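Long-range contacts in PHD finger protein 3 (Homo sapiens, PDB 6IC9), which reads the phosphorylated C-terminal domain of RNA polymerase II through its SPOC domain, the part present here, and regulates neuronal gene expression: residues A[27-32]-A[78-83]; A[37-42]-A[152-157]; A[47-52]-A[105-110]. One frame throughout, in Å; residues are numbered along the deposited sequence.

Interaction 1: residues A[27-32]-A[78-83]; sequences FVTKAY and VRFTPV
T81 and K30 face each other as a hydrogen-bonded pair between two antiparallel strands, and most of the polar traffic runs through their carbonyls. T81 O takes two donors: K30 N at 3.0 Å, in the carbonyl plane, and the hydroxyl T29 OG1 at 2.8 Å, well above that plane. The hydroxyl gets there because T29 holds OG1 anti to its own nitrogen (chi1 179°). K30 O accepts T81 N at 2.9 Å and, weakly, T81 OG1. At the next hydrogen-bonded pair, two residues on, Y32 and R79 satisfy each other's N-H and C=O in both directions, with R79 N to Y32 O at 2.8 Å. At the opposite end V83 N closes on V28 O at 3.1 Å, just past the strand. On the face of K30 and Y32, the R79 guanidinium lies nearly parallel to the Y32 ring, 7° between the planes, but its centre sits over Y32 CB; T81 OG1 meets the ring edge at Y32 CE1, 3.4 Å away. A31 CB rests by F80 CE1 on the other face. Strand 15-21 flanks 27-32, with W15 against T29 and F80; strand 147-155 lies on the other side of strand 73-82, with V78 on I152, and helix 85-101 supplies Y91, whose hydroxyl hydrogen-bonds F80 O.

Interaction 2: residues A[37-42]-A[152-157]; sequences SPEYLT and IIRQKL
A type II beta turn from P38 to L41, leading straight into the short helix 41-44, is clasped by R154 from strand 147-155 of the SPOC domain. The guanidinium comes at the turn end-on: R154 NH1 and NH2 both donate to the single carbonyl oxygen E39 O, NH2 at 2.7 Å and NH1 at 2.9 Å. That oxygen lies close to the guanidinium plane, 8° out of it, so the fork is nearly flat, and the NH2 bond is the straighter of the two. S37 O is also at the guanidinium edge, 3.0 Å from R154 NH1. R154 reaches this spot by a bend in its chain at chi3 (76°), which turns the head toward the turn. The turn itself is closed by L41 N to P38 O, and S37 OG accepts from E39 N in an ST turn that overlaps its start; Y40 is the N-cap residue. D44, further along the same helix, makes a salt bridge to R154 NH2, so the arginine ties both the turn and the helix to the sheet, and the carboxylate probably steadies its positive charge. R154 NE is buried here without a polar partner. Next to the guanidinium, L41 CD2 and I152 CD1 meet tip to tip at 3.9 Å. The same L41 CD2 lies over the centre of one face of the R154 guanidinium, 3.5 Å above its plane.

Interaction 3: residues A[47-52]-A[105-110]; sequences DSIQVG and GVAANN
N109 reaches from the loop after strand 104-107 to the backbone of S48 and Q50, and its side chain can be followed outward. From CB, which heads toward strand 48-55, the first torsion (chi1 67°) puts CG between the backbone nitrogen and the carbonyl carbon of N109. N109 CG packs 3.7 Å from Q50 CG. Beyond it the amide splits its work. N109 OD1 accepts from Q50 N at 3.0 Å; this bond is nearly straight at hydrogen, though the donor stands well above the plane of the amide carbonyl. N109 ND2 gives its hydrogen to S48 O at 2.8 Å, with that oxygen close to the amide plane. Bonds from both ends of the amide fix its rotation, and N109 thereby takes up a donor and an acceptor on the strand edge, in the manner of a neighbouring strand's backbone. The Q50 amide passes it steeply, 79° between the two planes.

Here strand 104-107 meets strand 48-55 in the closed sheet of the SPOC domain, roughly antiparallel, 127° between their directions, with V51 and A107 as a non-hydrogen-bonded pair. Backbone bonds bracket that pair: A108 N to Q50 O and G52 N to V106 O, each 2.8 Å. I49 CG2 touches A107 CB at 3.8 Å on the inner side, where M117 of strand 114-122 also packs against both residues. At the other end A108 CB sits 3.7 Å from G52 CA. The bound polymerase peptide comes in beside them: an aromatic side chain of the peptide packs on V106 and A108, and the G52 backbone hydrogen-bonds to the peptide.

Overall arrangement
From the N terminus, strand 25-35 supplies the first half of interaction 1, which closes its loop only when strand 73-82 comes back alongside. Before that happens the chain has already laid down the turn of interaction 2 and strand 48-55 of interaction 3, so interaction 1 crosses both. Interaction 3 closes next, at strand 104-107, and lies nested inside the long loop that interaction 2 completes at strand 147-155. All three reach one mixed sheet. Interactions 1 and 2 touch where V78 packs on L41 and I152; interactions 1 and 3 meet through F80 and I49. Interactions 2 and 3 stay about 7 Å apart at their nearest atoms.

Interaction 1: residues A[27-32]-A[78-83]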
ATOM      1  N   PHE A  27     -11.696   7.097   4.015  1.00 27.86           N
ATOM      2  CA  PHE A  27     -12.065   6.373   5.228  1.00 27.64           C
ATOM      3  C   PHE A  27     -10.890   6.352   6.182  1.00 28.92           C
ATOM      4  O   PHE A  27      -9.746   6.587   5.786  1.00 27.74           O
ATOM      5  CB  PHE A  27     -12.530   4.956   4.897  1.00 27.14           C
ATOM      6  CG  PHE A  27     -11.540   4.172   4.057  1.00 27.56           C
ATOM      7  CD1 PHE A  27     -11.549   4.285   2.653  1.00 26.31           C
ATOM      8  CD2 PHE A  27     -10.569   3.416   4.662  1.00 27.71           C
ATOM      9  CE1 PHE A  27     -10.618   3.557   1.853  1.00 29.66           C
ATOM     10  CE2 PHE A  27      -9.618   2.679   3.842  1.00 26.44           C
ATOM     11  CZ  PHE A  27      -9.664   2.814   2.458  1.00 25.17           C
ATOM     12  N   VAL A  28     -11.190   6.021   7.437  1.00 25.30           N
ATOM     13  CA  VAL A  28     -10.199   5.846   8.498  1.00 27.21           C
ATOM     14  C   VAL A  28      -9.796   4.385   8.533  1.00 28.20           C
ATOM     15  O   VAL A  28     -10.636   3.485   8.451  1.00 27.08           O
ATOM     16  CB  VAL A  28     -10.736   6.263   9.871  1.00 33.19           C
ATOM     17  CG1 VAL A  28      -9.613   6.170  10.932  1.00 29.83           C
ATOM     18  CG2 VAL A  28     -11.298   7.665   9.768  1.00 32.79           C
ATOM     19  N   THR A  29      -8.504   4.159   8.665  1.00 27.01           N
ATOM     20  CA  THR A  29      -7.971   2.811   8.595  1.00 25.12           C
ATOM     21  C   THR A  29      -6.814   2.705   9.582  1.00 28.89           C
ATOM     22  O   THR A  29      -6.143   3.684   9.871  1.00 29.05           O
ATOM     23  CB  THR A  29      -7.541   2.489   7.146  1.00 30.83           C
ATOM     24  OG1 THR A  29      -6.990   1.175   7.096  1.00 33.66           O
ATOM     25  CG2 THR A  29      -6.449   3.454   6.702  1.00 32.80           C
ATOM     26  N   LYS A  30      -6.538   1.484  10.051  1.00 32.53           N
ATOM     27  CA  LYS A  30      -5.337   1.205  10.810  1.00 28.09           C
ATOM     28  C   LYS A  30      -4.451   0.322   9.938  1.00 29.01           C
ATOM     29  O   LYS A  30      -4.973  -0.533   9.219  1.00 31.30           O
ATOM     30  CB  LYS A  30      -5.675   0.474  12.109  1.00 29.72           C
ATOM     31  CG  LYS A  30      -6.220   1.429  13.231  1.00 34.34           C
ATOM     32  CD  LYS A  30      -6.849   0.579  14.360  1.00 38.92           C
ATOM     33  CE  LYS A  30      -7.272   1.476  15.562  1.00 44.47           C
ATOM     34  NZ  LYS A  30      -8.051   0.671  16.593  1.00 43.86           N
ATOM     35  N   ALA A  31      -3.145   0.558   9.984  1.00 28.01           N
ATOM     36  CA  ALA A  31      -2.156  -0.281   9.262  1.00 29.53           C
ATOM     37  C   ALA A  31      -1.462  -1.219  10.239  1.00 28.78           C
ATOM     38  O   ALA A  31      -1.056  -0.794  11.327  1.00 32.78           O
ATOM     39  CB  ALA A  31      -1.093   0.595   8.589  1.00 29.44           C
ATOM     40  N   TYR A  32      -1.303  -2.486   9.842  1.00 31.06           N
ATOM     41  CA  TYR A  32      -0.610  -3.518  10.591  1.00 29.43           C
ATOM     42  C   TYR A  32       0.543  -4.040   9.758  1.00 29.39           C
ATOM     43  O   TYR A  32       0.408  -4.181   8.536  1.00 27.07           O
ATOM     44  CB  TYR A  32      -1.524  -4.701  10.918  1.00 27.08           C
ATOM     45  CG  TYR A  32      -2.657  -4.241  11.850  1.00 31.34           C
ATOM     46  CD1 TYR A  32      -3.810  -3.688  11.342  1.00 33.74           C
ATOM     47  CD2 TYR A  32      -2.505  -4.301  13.251  1.00 36.99           C
ATOM     48  CE1 TYR A  32      -4.831  -3.228  12.206  1.00 35.82           C
ATOM     49  CE2 TYR A  32      -3.501  -3.846  14.102  1.00 40.32           C
ATOM     50  CZ  TYR A  32      -4.653  -3.326  13.577  1.00 40.09           C
ATOM     51  OH  TYR A  32      -5.629  -2.877  14.428  1.00 42.72           O
ATOM     52  N   VAL A  78       2.443  -3.296   4.471  1.00 26.45           N
ATOM     53  CA  VAL A  78       1.487  -3.235   5.572  1.00 26.27           C
ATOM     54  C   VAL A  78       0.132  -3.683   5.049  1.00 24.45           C
ATOM     55  O   VAL A  78      -0.097  -3.788   3.834  1.00 25.80           O
ATOM     56  CB  VAL A  78       1.359  -1.832   6.203  1.00 25.20           C
ATOM     57  CG1 VAL A  78       2.695  -1.398   6.799  1.00 26.81           C
ATOM     58  CG2 VAL A  78       0.838  -0.760   5.146  1.00 26.07           C
ATOM     59  N   ARG A  79      -0.778  -3.988   5.985  1.00 23.88           N
ATOM     60  CA  ARG A  79      -2.143  -4.318   5.595  1.00 26.66           C
ATOM     61  C   ARG A  79      -3.063  -3.324   6.307  1.00 26.90           C
ATOM     62  O   ARG A  79      -2.781  -2.909   7.442  1.00 27.98           O
ATOM     63  CB  ARG A  79      -2.555  -5.746   5.939  1.00 31.45           C
ATOM     64  CG  ARG A  79      -2.627  -6.053   7.411  1.00 31.81           C
ATOM     65  CD  ARG A  79      -3.109  -7.547   7.635  1.00 33.64           C
ATOM     66  NE  ARG A  79      -2.888  -7.905   9.033  1.00 33.08           N
ATOM     67  CZ  ARG A  79      -3.718  -7.572   9.996  1.00 39.15           C
ATOM     68  NH1 ARG A  79      -4.858  -6.925   9.697  1.00 32.71           N
ATOM     69  NH2 ARG A  79      -3.412  -7.879  11.242  1.00 39.17           N
ATOM     70  N   PHE A  80      -4.079  -2.876   5.592  1.00 25.27           N
ATOM     71  CA  PHE A  80      -5.021  -1.860   6.093  1.00 24.58           C
ATOM     72  C   PHE A  80      -6.284  -2.544   6.555  1.00 26.02           C
ATOM     73  O   PHE A  80      -6.744  -3.492   5.907  1.00 27.44           O
ATOM     74  CB  PHE A  80      -5.350  -0.832   4.991  1.00 25.70           C
ATOM     75  CG  PHE A  80      -4.166   0.029   4.624  1.00 26.41           C
ATOM     76  CD1 PHE A  80      -3.717   1.006   5.500  1.00 27.34           C
ATOM     77  CD2 PHE A  80      -3.515  -0.139   3.387  1.00 26.31           C
ATOM     78  CE1 PHE A  80      -2.592   1.836   5.177  1.00 26.43           C
ATOM     79  CE2 PHE A  80      -2.379   0.650   3.050  1.00 28.47           C
ATOM     80  CZ  PHE A  80      -1.924   1.691   3.947  1.00 29.36           C
ATOM     81  N   THR A  81      -6.892  -2.004   7.635  1.00 26.85           N
ATOM     82  CA  THR A  81      -8.190  -2.504   8.108  1.00 28.20           C
ATOM     83  C   THR A  81      -9.081  -1.292   8.339  1.00 27.44           C
ATOM     84  O   THR A  81      -8.600  -0.304   8.860  1.00 26.98           O
ATOM     85  CB  THR A  81      -8.072  -3.279   9.440  1.00 31.89           C
ATOM     86  OG1 THR A  81      -7.607  -2.386  10.441  1.00 44.58           O
ATOM     87  CG2 THR A  81      -7.016  -4.410   9.345  1.00 37.38           C
ATOM     88  N   PRO A  82     -10.352  -1.328   7.946  1.00 27.59           N
ATOM     89  CA  PRO A  82     -11.255  -0.184   8.259  1.00 25.39           C
ATOM     90  C   PRO A  82     -11.516  -0.071   9.761  1.00 30.74           C
ATOM     91  O   PRO A  82     -11.555  -1.071  10.483  1.00 31.52           O
ATOM     92  CB  PRO A  82     -12.538  -0.546   7.491  1.00 29.86           C
ATOM     93  CG  PRO A  82     -12.568  -2.110   7.558  1.00 28.98           C
ATOM     94  CD  PRO A  82     -11.078  -2.476   7.378  1.00 27.28           C
ATOM     95  N   VAL A  83     -11.719   1.165  10.258  1.00 29.41           N
ATOM     96  CA  VAL A  83     -11.872   1.269  11.706  1.00 29.12           C
ATOM     97  C   VAL A  83     -13.319   1.051  12.135  1.00 36.12           C
ATOM     98  O   VAL A  83     -13.556   0.363  13.131  1.00 38.24           O
ATOM     99  CB  VAL A  83     -11.303   2.593  12.247  1.00 33.10           C
ATOM    100  CG1 VAL A  83     -11.722   2.741  13.739  1.00 35.27           C
ATOM    101  CG2 VAL A  83      -9.747   2.538  12.164  1.00 32.83           C
TER

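Interaction 2: residues A[37-42]-A[152-157]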
ATOM      1  N   SER A  37      10.549  -4.197   7.929  1.00 41.81           N
ATOM      2  CA  SER A  37      10.541  -3.546   9.229  1.00 46.44           C
ATOM      3  C   SER A  37       9.558  -2.387   9.216  1.00 43.50           C
ATOM      4  O   SER A  37       9.754  -1.428   8.458  1.00 43.08           O
ATOM      5  CB  SER A  37      11.910  -3.024   9.619  1.00 46.49           C
ATOM      6  OG  SER A  37      11.745  -2.199  10.766  1.00 52.38           O
ATOM      7  N   PRO A  38       8.521  -2.411  10.047  1.00 41.75           N
ATOM      8  CA  PRO A  38       7.597  -1.283  10.083  1.00 38.49           C
ATOM      9  C   PRO A  38       8.091  -0.120  10.923  1.00 44.64           C
ATOM     10  O   PRO A  38       7.299   0.783  11.209  1.00 38.31           O
ATOM     11  CB  PRO A  38       6.358  -1.911  10.719  1.00 39.26           C
ATOM     12  CG  PRO A  38       6.921  -2.786  11.755  1.00 41.61           C
ATOM     13  CD  PRO A  38       8.223  -3.368  11.128  1.00 41.42           C
ATOM     14  N   GLU A  39       9.359  -0.168  11.336  1.00 42.04           N
ATOM     15  CA  GLU A  39       9.884   0.800  12.293  1.00 43.66           C
ATOM     16  C   GLU A  39       9.697   2.206  11.743  1.00 41.16           C
ATOM     17  O   GLU A  39       9.948   2.462  10.557  1.00 40.39           O
ATOM     18  CB  GLU A  39      11.371   0.522  12.573  1.00 40.09           C
ATOM     19  CG  GLU A  39      12.250   0.738  11.320  1.00 46.96           C
ATOM     20  CD  GLU A  39      13.697   0.241  11.447  1.00 53.30           C
ATOM     21  OE1 GLU A  39      14.511   0.591  10.568  1.00 59.85           O
ATOM     22  OE2 GLU A  39      14.024  -0.493  12.396  1.00 50.75           O
ATOM     23  N   TYR A  40       9.204   3.105  12.596  1.00 41.02           N
ATOM     24  CA  TYR A  40       9.060   4.530  12.304  1.00 42.54           C
ATOM     25  C   TYR A  40       7.922   4.851  11.346  1.00 42.48           C
ATOM     26  O   TYR A  40       7.790   6.021  10.936  1.00 37.96           O
ATOM     27  CB  TYR A  40      10.347   5.141  11.733  1.00 42.40           C
ATOM     28  CG  TYR A  40      11.598   4.805  12.514  1.00 46.61           C
ATOM     29  CD1 TYR A  40      12.653   4.132  11.910  1.00 47.48           C
ATOM     30  CD2 TYR A  40      11.712   5.146  13.869  1.00 45.60           C
ATOM     31  CE1 TYR A  40      13.810   3.817  12.623  1.00 50.08           C
ATOM     32  CE2 TYR A  40      12.863   4.841  14.586  1.00 48.49           C
ATOM     33  CZ  TYR A  40      13.910   4.175  13.960  1.00 51.21           C
ATOM     34  OH  TYR A  40      15.063   3.864  14.661  1.00 52.72           O
ATOM     35  N   LEU A  41       7.102   3.865  10.963  1.00 38.90           N
ATOM     36  CA  LEU A  41       6.027   4.174  10.029  1.00 43.75           C
ATOM     37  C   LEU A  41       5.059   5.193  10.609  1.00 40.39           C
ATOM     38  O   LEU A  41       4.490   5.996   9.869  1.00 39.52           O
ATOM     39  CB  LEU A  41       5.292   2.889   9.622  1.00 39.87           C
ATOM     40  CG  LEU A  41       5.910   2.161   8.433  1.00 40.75           C
ATOM     41  CD1 LEU A  41       5.036   0.935   8.132  1.00 41.49           C
ATOM     42  CD2 LEU A  41       6.070   3.088   7.198  1.00 36.59           C
ATOM     43  N   THR A  42       4.884   5.198  11.929  1.00 41.73           N
ATOM     44  CA  THR A  42       3.974   6.159  12.547  1.00 42.32           C
ATOM     45  C   THR A  42       4.366   7.595  12.225  1.00 45.28           C
ATOM     46  O   THR A  42       3.498   8.458  12.039  1.00 46.48           O
ATOM     47  CB  THR A  42       3.960   5.924  14.052  1.00 43.43           C
ATOM     48  OG1 THR A  42       3.925   4.509  14.297  1.00 50.99           O
ATOM     49  CG2 THR A  42       2.744   6.603  14.673  1.00 44.97           C
ATOM     50  N   ILE A 152       5.418  -0.025   0.639  1.00 25.06           N
ATOM     51  CA  ILE A 152       6.063   1.229   0.992  1.00 27.31           C
ATOM     52  C   ILE A 152       7.564   1.125   0.708  1.00 30.55           C
ATOM     53  O   ILE A 152       8.253   0.251   1.261  1.00 28.82           O
ATOM     54  CB  ILE A 152       5.807   1.589   2.473  1.00 30.41           C
ATOM     55  CG1 ILE A 152       4.292   1.456   2.756  1.00 30.24           C
ATOM     56  CG2 ILE A 152       6.285   2.998   2.780  1.00 28.84           C
ATOM     57  CD1 ILE A 152       3.969   1.604   4.242  1.00 29.87           C
ATOM     58  N   ILE A 153       8.055   2.001  -0.158  0.57 29.54           N
ATOM     59  CA  ILE A 153       9.482   2.128  -0.467  0.57 31.03           C
ATOM     60  C   ILE A 153      10.049   3.273   0.361  0.57 33.33           C
ATOM     61  O   ILE A 153       9.669   4.430   0.156  0.57 30.85           O
ATOM     62  CB  ILE A 153       9.706   2.416  -1.962  0.57 30.24           C
ATOM     63  CG1 ILE A 153       8.830   1.503  -2.826  0.57 29.59           C
ATOM     64  CG2 ILE A 153      11.223   2.331  -2.314  0.57 32.02           C
ATOM     65  CD1 ILE A 153       9.077   0.017  -2.563  0.57 30.53           C
ATOM     66  N   ARG A 154      10.984   2.974   1.268  1.00 32.73           N
ATOM     67  CA  ARG A 154      11.592   3.999   2.113  1.00 34.87           C
ATOM     68  C   ARG A 154      13.100   4.141   1.860  1.00 36.33           C
ATOM     69  O   ARG A 154      13.780   3.212   1.427  1.00 38.26           O
ATOM     70  CB  ARG A 154      11.334   3.665   3.579  1.00 40.19           C
ATOM     71  CG  ARG A 154       9.876   3.128   3.740  1.00 46.40           C
ATOM     72  CD  ARG A 154       9.670   2.243   4.974  1.00 49.06           C
ATOM     73  NE  ARG A 154       9.631   3.140   6.095  1.00 40.62           N
ATOM     74  CZ  ARG A 154       9.618   2.802   7.380  1.00 39.78           C
ATOM     75  NH1 ARG A 154       9.641   1.535   7.789  1.00 37.02           N
ATOM     76  NH2 ARG A 154       9.566   3.783   8.254  1.00 34.94           N
ATOM     77  N   GLN A 155      13.608   5.322   2.140  1.00 39.29           N
ATOM     78  CA  GLN A 155      15.039   5.552   2.046  1.00 46.95           C
ATOM     79  C   GLN A 155      15.738   4.833   3.192  1.00 45.73           C
ATOM     80  O   GLN A 155      15.157   4.601   4.259  1.00 43.22           O
ATOM     81  CB  GLN A 155      15.345   7.055   2.082  1.00 50.73           C
ATOM     82  CG  GLN A 155      14.340   7.946   1.316  1.00 53.67           C
ATOM     83  CD  GLN A 155      14.566   8.019  -0.217  1.00 53.40           C
ATOM     84  OE1 GLN A 155      15.478   7.388  -0.767  1.00 52.00           O
ATOM     85  NE2 GLN A 155      13.726   8.811  -0.900  1.00 50.04           N
ATOM     86  N   LYS A 156      16.958   4.389   2.924  1.00 48.32           N
ATOM     87  CA  LYS A 156      17.819   3.809   3.940  1.00 50.93           C
ATOM     88  C   LYS A 156      18.693   4.889   4.556  1.00 52.05           C
ATOM     89  O   LYS A 156      18.852   5.992   4.022  1.00 53.32           O
ATOM     90  CB  LYS A 156      18.706   2.722   3.349  1.00 52.17           C
ATOM     91  CG  LYS A 156      17.957   1.507   2.925  1.00 48.39           C
ATOM     92  CD  LYS A 156      18.833   0.290   3.025  1.00 56.37           C
ATOM     93  CE  LYS A 156      20.014   0.453   2.149  1.00 55.56           C
ATOM     94  NZ  LYS A 156      20.243  -0.863   1.479  1.00 61.28           N
ATOM     95  N   LEU A 157      19.292   4.542   5.678  1.00 55.03           N
ATOM     96  CA  LEU A 157      20.150   5.470   6.380  1.00 57.73           C
ATOM     97  C   LEU A 157      21.460   5.618   5.601  1.00 58.19           C
ATOM     98  O   LEU A 157      21.560   6.454   4.699  1.00 59.58           O
ATOM     99  CB  LEU A 157      20.386   4.967   7.801  1.00 59.07           C
ATOM    100  CG  LEU A 157      21.402   5.722   8.640  1.00 54.76           C
ATOM    101  CD1 LEU A 157      20.861   7.094   8.995  1.00 53.14           C
ATOM    102  CD2 LEU A 157      21.770   4.901   9.885  1.00 51.95           C
TER

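Interaction 3: residues A[47-52]-A[105-110]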
ATOM      1  N   ASP A  47      -1.188  12.128   7.975  1.00 29.38           N
ATOM      2  CA  ASP A  47      -2.514  11.895   8.561  1.00 31.56           C
ATOM      3  C   ASP A  47      -3.495  11.293   7.549  1.00 26.50           C
ATOM      4  O   ASP A  47      -4.418  10.570   7.924  1.00 29.25           O
ATOM      5  CB  ASP A  47      -3.119  13.241   9.071  1.00 26.61           C
ATOM      6  CG  ASP A  47      -2.501  13.728  10.370  1.00 35.53           C
ATOM      7  OD1 ASP A  47      -1.646  13.045  10.944  1.00 36.25           O
ATOM      8  OD2 ASP A  47      -2.905  14.829  10.824  1.00 38.98           O
ATOM      9  N   SER A  48      -3.406  11.705   6.298  1.00 28.91           N
ATOM     10  CA  SER A  48      -4.304  11.273   5.241  1.00 29.60           C
ATOM     11  C   SER A  48      -3.439  10.948   4.046  1.00 33.98           C
ATOM     12  O   SER A  48      -2.737  11.826   3.549  1.00 32.24           O
ATOM     13  CB  SER A  48      -5.323  12.351   4.873  1.00 32.74           C
ATOM     14  OG  SER A  48      -6.092  11.886   3.779  1.00 37.09           O
ATOM     15  N   ILE A  49      -3.439   9.680   3.634  1.00 28.72           N
ATOM     16  CA  ILE A  49      -2.750   9.259   2.419  1.00 28.85           C
ATOM     17  C   ILE A  49      -3.626   9.618   1.236  1.00 29.70           C
ATOM     18  O   ILE A  49      -4.730   9.075   1.106  1.00 28.03           O
ATOM     19  CB  ILE A  49      -2.489   7.748   2.429  1.00 27.06           C
ATOM     20  CG1 ILE A  49      -1.600   7.380   3.599  1.00 29.46           C
ATOM     21  CG2 ILE A  49      -1.916   7.299   1.026  1.00 28.69           C
ATOM     22  CD1 ILE A  49      -1.486   5.876   3.820  1.00 29.99           C
ATOM     23  N   GLN A  50      -3.137  10.522   0.370  1.00 27.34           N
ATOM     24  CA  GLN A  50      -3.881  10.989  -0.798  1.00 28.24           C
ATOM     25  C   GLN A  50      -3.577  10.080  -1.971  1.00 29.86           C
ATOM     26  O   GLN A  50      -2.438  10.019  -2.422  1.00 32.73           O
ATOM     27  CB  GLN A  50      -3.485  12.416  -1.191  1.00 33.19           C
ATOM     28  CG  GLN A  50      -3.773  13.420  -0.087  1.00 40.36           C
ATOM     29  CD  GLN A  50      -5.263  13.529   0.237  1.00 46.13           C
ATOM     30  OE1 GLN A  50      -6.148  13.500  -0.664  1.00 46.54           O
ATOM     31  NE2 GLN A  50      -5.555  13.649   1.527  1.00 39.43           N
ATOM     32  N   VAL A  51      -4.581   9.389  -2.471  1.00 27.38           N
ATOM     33  CA  VAL A  51      -4.346   8.524  -3.631  1.00 29.28           C
ATOM     34  C   VAL A  51      -4.476   9.381  -4.892  1.00 33.65           C
ATOM     35  O   VAL A  51      -5.564   9.888  -5.205  1.00 37.66           O
ATOM     36  CB  VAL A  51      -5.331   7.355  -3.640  1.00 28.93           C
ATOM     37  CG1 VAL A  51      -5.030   6.418  -4.826  1.00 34.77           C
ATOM     38  CG2 VAL A  51      -5.298   6.637  -2.296  1.00 29.21           C
ATOM     39  N   GLY A  52      -3.364   9.596  -5.564  1.00 29.72           N
ATOM     40  CA  GLY A  52      -3.239  10.479  -6.701  1.00 32.49           C
ATOM     41  C   GLY A  52      -3.424   9.863  -8.051  1.00 34.61           C
ATOM     42  O   GLY A  52      -3.472  10.587  -9.047  1.00 36.43           O
ATOM     43  N   GLY A 105      -3.047   1.556  -6.649  1.00 25.44           N
ATOM     44  CA  GLY A 105      -3.118   2.996  -6.370  1.00 24.51           C
ATOM     45  C   GLY A 105      -1.724   3.558  -6.108  1.00 27.43           C
ATOM     46  O   GLY A 105      -0.849   2.866  -5.568  1.00 28.00           O
ATOM     47  N   VAL A 106      -1.542   4.846  -6.416  1.00 25.19           N
ATOM     48  CA  VAL A 106      -0.280   5.565  -6.167  1.00 26.31           C
ATOM     49  C   VAL A 106      -0.531   6.693  -5.174  1.00 25.42           C
ATOM     50  O   VAL A 106      -1.383   7.560  -5.425  1.00 28.59           O
ATOM     51  CB  VAL A 106       0.308   6.135  -7.469  1.00 29.34           C
ATOM     52  CG1 VAL A 106       1.698   6.746  -7.165  1.00 28.69           C
ATOM     53  CG2 VAL A 106       0.425   5.004  -8.532  1.00 28.45           C
ATOM     54  N   ALA A 107       0.201   6.687  -4.047  1.00 26.64           N
ATOM     55  CA  ALA A 107       0.107   7.798  -3.098  1.00 28.80           C
ATOM     56  C   ALA A 107       0.796   9.031  -3.673  1.00 31.63           C
ATOM     57  O   ALA A 107       1.881   8.946  -4.263  1.00 29.87           O
ATOM     58  CB  ALA A 107       0.747   7.436  -1.728  1.00 26.41           C
ATOM     59  N   ALA A 108       0.175  10.200  -3.478  1.00 29.67           N
ATOM     60  CA  ALA A 108       0.701  11.420  -4.082  1.00 34.23           C
ATOM     61  C   ALA A 108       1.270  12.436  -3.078  1.00 39.33           C
ATOM     62  O   ALA A 108       1.755  13.486  -3.507  1.00 38.95           O
ATOM     63  CB  ALA A 108      -0.396  12.095  -4.917  1.00 37.16           C
ATOM     64  N   ASN A 109       1.201  12.186  -1.781  1.00 33.59           N
ATOM     65  CA  ASN A 109       1.632  13.163  -0.764  1.00 37.34           C
ATOM     66  C   ASN A 109       2.592  12.515   0.216  1.00 41.79           C
ATOM     67  O   ASN A 109       2.459  12.631   1.439  1.00 43.93           O
ATOM     68  CB  ASN A 109       0.437  13.785  -0.012  1.00 38.59           C
ATOM     69  CG  ASN A 109      -0.303  12.762   0.867  1.00 39.44           C
ATOM     70  OD1 ASN A 109      -0.364  11.564   0.518  1.00 34.39           O
ATOM     71  ND2 ASN A 109      -0.859  13.230   2.008  1.00 32.17           N
ATOM     72  N   ASN A 110       3.599  11.824  -0.313  1.00 33.19           N
ATOM     73  CA  ASN A 110       4.505  11.069   0.547  1.00 39.18           C
ATOM     74  C   ASN A 110       5.311  11.988   1.461  1.00 37.34           C
ATOM     75  O   ASN A 110       5.670  13.111   1.104  1.00 39.13           O
ATOM     76  CB  ASN A 110       5.475  10.234  -0.307  1.00 38.64           C
ATOM     77  CG  ASN A 110       4.743   9.164  -1.110  1.00 36.32           C
ATOM     78  OD1 ASN A 110       3.697   8.687  -0.652  1.00 39.09           O
ATOM     79  ND2 ASN A 110       5.257   8.805  -2.314  1.00 34.02           N
TER